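Local coordinates for protein Non-reducing end beta-L-arabinofuranosidase (PDB 5MQO) that probably hydrolyses glycosidic bonds of plant pectin as a family GH127 glycoside hydrolase of a gut bacterium, at residues D127-G141 with K210-F223. Numbering follows the deposited sequence.
Sequences DNFIACVVKAQRADG and KTTLFDAAVKATDF
Q137, just past helix 120-136, gives its side-chain amide to A216 on helix 212-230. With CG anti to the backbone N (chi1 -167°) and the chain extended beyond it, Q137 NE2 gives one N-H to A216 O at 2.8 Å, in the carbonyl plane and on a lone pair. The other N-H goes to G141 O at 3.1 Å, almost in the plane of the amide, and both amide hydrogens are spent. A216 O also accepts from A220 N, so a carbonyl already used within its helix takes a second donor. An alanine in place of Q137 would probably leave A216 O and G141 O each without this donor, and the turn less firmly tied to helix 212-230. At G141 (phi 106°) a CB would be jammed against D140 O, and would also collide with K219 O, which G141 CA meets in a CH...O contact at 3.6 Å. Segments 127-136 and 212-223 run in the same general direction, 34° apart, within the GH127 catalytic domain, expected to form the (alpha/alpha)6 barrel of six-hairpin glycosidases; helix 192-208 packs against both. Small A216, pointing toward the other helix, lets Q137 OE1 come to 3.5 Å from its CB, while branched I130 and V133 pack on L213, I130 CG1 3.8 Å from L213 CB. At one end the long, extended K210 carries its charge across to a salt bridge with D127, NZ 2.9 Å from OD2, and a second with D123. At the other, R138 grips D140 side-on, NE to OD1 and NH2 to OD2, while D140 O lies 3.3 Å from F223 CB and near the ring plane, at its edge.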
loop_
_atom_site.group_PDB
_atom_site.type_symbol
_atom_site.label_atom_id
_atom_site.label_comp_id
_atom_site.label_asym_id
_atom_site.label_seq_id
_atom_site.Cartn_x
_atom_site.Cartn_y
_atom_site.Cartn_z
ATOM N N ASP A 127 -14.614 -17.902 15.793
ATOM C CA ASP A 127 -14.951 -19.316 16.015
ATOM C C ASP A 127 -16.248 -19.744 15.351
ATOM O O ASP A 127 -16.354 -20.893 14.916
ATOM C CB ASP A 127 -15.041 -19.637 17.510
ATOM C CG ASP A 127 -13.680 -19.830 18.165
ATOM O OD1 ASP A 127 -12.634 -19.924 17.469
ATOM O OD2 ASP A 127 -13.668 -19.913 19.403
ATOM N N ASN A 128 -17.221 -18.840 15.273
ATOM C CA ASN A 128 -18.443 -19.108 14.497
ATOM C C ASN A 128 -18.234 -19.083 12.980
ATOM O O ASN A 128 -18.777 -19.918 12.266
ATOM C CB ASN A 128 -19.588 -18.169 14.899
ATOM C CG ASN A 128 -20.286 -18.636 16.160
ATOM O OD1 ASN A 128 -20.622 -19.823 16.284
ATOM N ND2 ASN A 128 -20.496 -17.720 17.110
ATOM N N PHE A 129 -17.463 -18.125 12.484
ATOM C CA PHE A 129 -17.159 -18.080 11.054
ATOM C C PHE A 129 -16.432 -19.355 10.630
ATOM O O PHE A 129 -16.798 -19.992 9.643
ATOM C CB PHE A 129 -16.311 -16.853 10.717
ATOM C CG PHE A 129 -16.035 -16.711 9.255
ATOM C CD1 PHE A 129 -16.982 -16.142 8.414
ATOM C CD2 PHE A 129 -14.843 -17.170 8.708
ATOM C CE1 PHE A 129 -16.739 -16.022 7.053
ATOM C CE2 PHE A 129 -14.601 -17.054 7.350
ATOM C CZ PHE A 129 -15.549 -16.483 6.520
ATOM N N ILE A 130 -15.427 -19.712 11.423
ATOM C CA ILE A 130 -14.603 -20.901 11.209
ATOM C C ILE A 130 -15.424 -22.215 11.252
ATOM O O ILE A 130 -15.251 -23.082 10.387
ATOM C CB ILE A 130 -13.458 -20.936 12.245
ATOM C CG1 ILE A 130 -12.498 -19.769 11.999
ATOM C CG2 ILE A 130 -12.699 -22.251 12.203
ATOM C CD1 ILE A 130 -11.681 -19.380 13.214
ATOM N N ALA A 131 -16.309 -22.365 12.239
ATOM C CA ALA A 131 -17.199 -23.540 12.316
ATOM C C ALA A 131 -17.988 -23.801 11.025
ATOM O O ALA A 131 -18.125 -24.948 10.610
ATOM C CB ALA A 131 -18.163 -23.393 13.481
ATOM N N CYS A 132 -18.507 -22.735 10.412
ATOM C CA CYS A 132 -19.231 -22.831 9.132
ATOM C C CYS A 132 -18.317 -23.228 7.994
ATOM O O CYS A 132 -18.709 -24.007 7.120
ATOM C CB CYS A 132 -19.878 -21.500 8.754
ATOM S SG CYS A 132 -21.092 -20.881 9.925
ATOM N N VAL A 133 -17.113 -22.659 7.987
ATOM C CA VAL A 133 -16.108 -22.992 6.978
ATOM C C VAL A 133 -15.727 -24.475 7.078
ATOM O O VAL A 133 -15.757 -25.184 6.066
ATOM C CB VAL A 133 -14.854 -22.095 7.105
ATOM C CG1 VAL A 133 -13.706 -22.614 6.250
ATOM C CG2 VAL A 133 -15.178 -20.664 6.713
ATOM N N VAL A 134 -15.400 -24.929 8.294
ATOM C CA VAL A 134 -14.951 -26.323 8.541
ATOM C C VAL A 134 -16.053 -27.332 8.197
ATOM O O VAL A 134 -15.775 -28.368 7.593
ATOM C CB VAL A 134 -14.449 -26.529 10.007
ATOM C CG1 VAL A 134 -14.234 -28.010 10.354
ATOM C CG2 VAL A 134 -13.155 -25.760 10.237
ATOM N N LYS A 135 -17.292 -27.020 8.576
ATOM C CA LYS A 135 -18.445 -27.874 8.275
ATOM C C LYS A 135 -18.597 -28.076 6.743
ATOM O O LYS A 135 -18.973 -29.163 6.284
ATOM C CB LYS A 135 -19.721 -27.277 8.905
ATOM C CG LYS A 135 -20.882 -28.256 9.088
ATOM C CD LYS A 135 -22.109 -27.596 9.726
ATOM C CE LYS A 135 -22.856 -26.724 8.716
ATOM N NZ LYS A 135 -24.156 -26.200 9.211
ATOM N N ALA A 136 -18.254 -27.041 5.968
ATOM C CA ALA A 136 -18.387 -27.046 4.510
ATOM C C ALA A 136 -17.246 -27.679 3.690
ATOM O O ALA A 136 -17.404 -27.890 2.491
ATOM C CB ALA A 136 -18.597 -25.624 4.034
ATOM N N GLN A 137 -16.100 -27.956 4.295
ATOM C CA GLN A 137 -14.937 -28.429 3.528
ATOM C C GLN A 137 -14.988 -29.941 3.296
ATOM O O GLN A 137 -15.365 -30.675 4.202
ATOM C CB GLN A 137 -13.659 -28.064 4.286
ATOM C CG GLN A 137 -12.378 -28.212 3.484
ATOM C CD GLN A 137 -11.157 -27.734 4.242
ATOM O OE1 GLN A 137 -11.119 -27.786 5.457
ATOM N NE2 GLN A 137 -10.151 -27.267 3.520
ATOM N N ARG A 138 -14.584 -30.425 2.121
ATOM C CA ARG A 138 -14.426 -31.891 1.922
ATOM C C ARG A 138 -13.169 -32.477 2.628
ATOM O O ARG A 138 -12.428 -31.768 3.313
ATOM C CB ARG A 138 -14.416 -32.242 0.434
ATOM C CG ARG A 138 -15.645 -31.776 -0.316
ATOM C CD ARG A 138 -15.800 -32.513 -1.641
ATOM N NE ARG A 138 -14.607 -32.493 -2.520
ATOM C CZ ARG A 138 -14.580 -32.105 -3.802
ATOM N NH1 ARG A 138 -15.670 -31.675 -4.449
ATOM N NH2 ARG A 138 -13.437 -32.175 -4.460
ATOM N N ALA A 139 -12.948 -33.777 2.493
ATOM C CA ALA A 139 -11.714 -34.394 2.998
ATOM C C ALA A 139 -10.505 -33.939 2.175
ATOM O O ALA A 139 -9.438 -33.666 2.736
ATOM C CB ALA A 139 -11.829 -35.916 2.983
ATOM N N ASP A 140 -10.690 -33.863 0.849
ATOM C CA ASP A 140 -9.624 -33.482 -0.080
ATOM C C ASP A 140 -9.286 -31.972 -0.080
ATOM O O ASP A 140 -8.336 -31.551 -0.763
ATOM C CB ASP A 140 -9.888 -34.024 -1.508
ATOM C CG ASP A 140 -11.050 -33.323 -2.248
ATOM O OD1 ASP A 140 -11.719 -32.415 -1.705
ATOM O OD2 ASP A 140 -11.297 -33.699 -3.418
ATOM N N GLY A 141 -10.049 -31.172 0.671
ATOM C CA GLY A 141 -9.729 -29.763 0.882
ATOM C C GLY A 141 -10.605 -28.772 0.139
ATOM O O GLY A 141 -10.603 -27.594 0.478
ATOM N N LYS A 210 -4.757 -20.721 17.630
ATOM C CA LYS A 210 -5.608 -21.861 17.333
ATOM C C LYS A 210 -5.358 -22.434 15.937
ATOM O O LYS A 210 -5.124 -21.697 14.954
ATOM C CB LYS A 210 -7.087 -21.473 17.442
ATOM C CG LYS A 210 -7.507 -20.899 18.784
ATOM C CD LYS A 210 -9.027 -20.846 18.888
ATOM C CE LYS A 210 -9.489 -20.000 20.067
ATOM N NZ LYS A 210 -10.886 -19.510 19.895
ATOM N N THR A 211 -5.481 -23.760 15.871
ATOM C CA THR A 211 -5.294 -24.534 14.652
ATOM C C THR A 211 -6.617 -24.811 13.875
ATOM O O THR A 211 -6.630 -25.496 12.851
ATOM C CB THR A 211 -4.577 -25.846 15.012
ATOM O OG1 THR A 211 -3.997 -26.396 13.827
ATOM C CG2 THR A 211 -5.539 -26.893 15.675
ATOM N N THR A 212 -7.720 -24.257 14.365
ATOM C CA THR A 212 -9.047 -24.533 13.826
ATOM C C THR A 212 -9.201 -24.112 12.335
ATOM O O THR A 212 -9.576 -24.938 11.500
ATOM C CB THR A 212 -10.161 -23.995 14.798
ATOM O OG1 THR A 212 -11.441 -24.521 14.434
ATOM C CG2 THR A 212 -10.243 -22.461 14.886
ATOM N N LEU A 213 -8.860 -22.866 11.992
ATOM C CA LEU A 213 -8.959 -22.419 10.596
ATOM C C LEU A 213 -7.723 -22.820 9.809
ATOM O O LEU A 213 -7.819 -23.126 8.617
ATOM C CB LEU A 213 -9.157 -20.898 10.480
ATOM C CG LEU A 213 -9.428 -20.404 9.039
ATOM C CD1 LEU A 213 -10.644 -21.074 8.422
ATOM C CD2 LEU A 213 -9.572 -18.895 8.960
ATOM N N PHE A 214 -6.564 -22.793 10.461
ATOM C CA PHE A 214 -5.306 -23.183 9.812
ATOM C C PHE A 214 -5.363 -24.545 9.119
ATOM O O PHE A 214 -4.936 -24.687 7.967
ATOM C CB PHE A 214 -4.184 -23.195 10.837
ATOM C CG PHE A 214 -2.820 -23.355 10.242
ATOM C CD1 PHE A 214 -2.342 -22.433 9.331
ATOM C CD2 PHE A 214 -2.010 -24.427 10.598
ATOM C CE1 PHE A 214 -1.086 -22.557 8.791
ATOM C CE2 PHE A 214 -0.744 -24.562 10.055
ATOM C CZ PHE A 214 -0.276 -23.617 9.153
ATOM N N ASP A 215 -5.899 -25.542 9.824
ATOM C CA ASP A 215 -6.050 -26.893 9.265
ATOM C C ASP A 215 -6.971 -26.876 8.048
ATOM O O ASP A 215 -6.699 -27.551 7.077
ATOM C CB ASP A 215 -6.499 -27.911 10.339
ATOM C CG ASP A 215 -5.391 -28.193 11.401
ATOM O OD1 ASP A 215 -4.198 -28.328 11.046
ATOM O OD2 ASP A 215 -5.713 -28.300 12.596
ATOM N N ALA A 216 -8.015 -26.057 8.074
ATOM C CA ALA A 216 -8.834 -25.813 6.863
ATOM C C ALA A 216 -8.014 -25.249 5.711
ATOM O O ALA A 216 -8.185 -25.651 4.574
ATOM C CB ALA A 216 -10.023 -24.896 7.150
ATOM N N ALA A 217 -7.111 -24.340 6.017
ATOM C CA ALA A 217 -6.212 -23.781 5.014
ATOM C C ALA A 217 -5.148 -24.784 4.444
ATOM O O ALA A 217 -4.989 -24.862 3.199
ATOM C CB ALA A 217 -5.547 -22.533 5.588
ATOM N N VAL A 218 -4.443 -25.526 5.322
ATOM C CA VAL A 218 -3.461 -26.551 4.884
ATOM C C VAL A 218 -4.104 -27.560 3.887
ATOM O O VAL A 218 -3.476 -27.980 2.904
ATOM C CB VAL A 218 -2.842 -27.365 6.086
ATOM C CG1 VAL A 218 -1.937 -28.524 5.623
ATOM C CG2 VAL A 218 -2.064 -26.466 7.028
ATOM N N LYS A 219 -5.347 -27.952 4.160
ATOM C CA LYS A 219 -6.097 -28.814 3.253
ATOM C C LYS A 219 -6.417 -28.151 1.916
ATOM O O LYS A 219 -6.280 -28.783 0.869
ATOM C CB LYS A 219 -7.389 -29.287 3.913
ATOM C CG LYS A 219 -7.176 -30.263 5.058
ATOM C CD LYS A 219 -8.527 -30.734 5.547
ATOM C CE LYS A 219 -8.391 -31.740 6.662
ATOM N NZ LYS A 219 -9.663 -32.503 6.768
ATOM N N ALA A 220 -6.834 -26.886 1.955
ATOM C CA ALA A 220 -7.120 -26.113 0.730
ATOM C C ALA A 220 -5.886 -26.029 -0.160
ATOM O O ALA A 220 -5.961 -26.171 -1.397
ATOM C CB ALA A 220 -7.588 -24.719 1.086
ATOM N N THR A 221 -4.752 -25.800 0.494
ATOM C CA THR A 221 -3.467 -25.716 -0.171
ATOM C C THR A 221 -3.126 -27.031 -0.867
ATOM O O THR A 221 -2.690 -27.020 -2.033
ATOM C CB THR A 221 -2.377 -25.335 0.857
ATOM O OG1 THR A 221 -2.744 -24.116 1.520
ATOM C CG2 THR A 221 -1.001 -25.197 0.211
ATOM N N ASP A 222 -3.317 -28.153 -0.163
ATOM C CA ASP A 222 -3.059 -29.502 -0.746
ATOM C C ASP A 222 -3.947 -29.751 -1.968
ATOM O O ASP A 222 -3.516 -30.330 -2.978
ATOM C CB ASP A 222 -3.237 -30.608 0.297
ATOM C CG ASP A 222 -2.127 -30.602 1.367
ATOM O OD1 ASP A 222 -0.961 -30.292 1.055
ATOM O OD2 ASP A 222 -2.404 -30.928 2.542
ATOM N N PHE A 223 -5.180 -29.266 -1.878
ATOM C CA PHE A 223 -6.090 -29.345 -2.992
ATOM C C PHE A 223 -5.584 -28.570 -4.229
ATOM O O PHE A 223 -5.636 -29.091 -5.335
ATOM C CB PHE A 223 -7.498 -28.894 -2.598
ATOM C CG PHE A 223 -8.451 -28.984 -3.729
ATOM C CD1 PHE A 223 -8.913 -30.226 -4.143
ATOM C CD2 PHE A 223 -8.796 -27.852 -4.459
ATOM C CE1 PHE A 223 -9.733 -30.334 -5.250
ATOM C CE2 PHE A 223 -9.622 -27.957 -5.553
ATOM C CZ PHE A 223 -10.094 -29.202 -5.955
#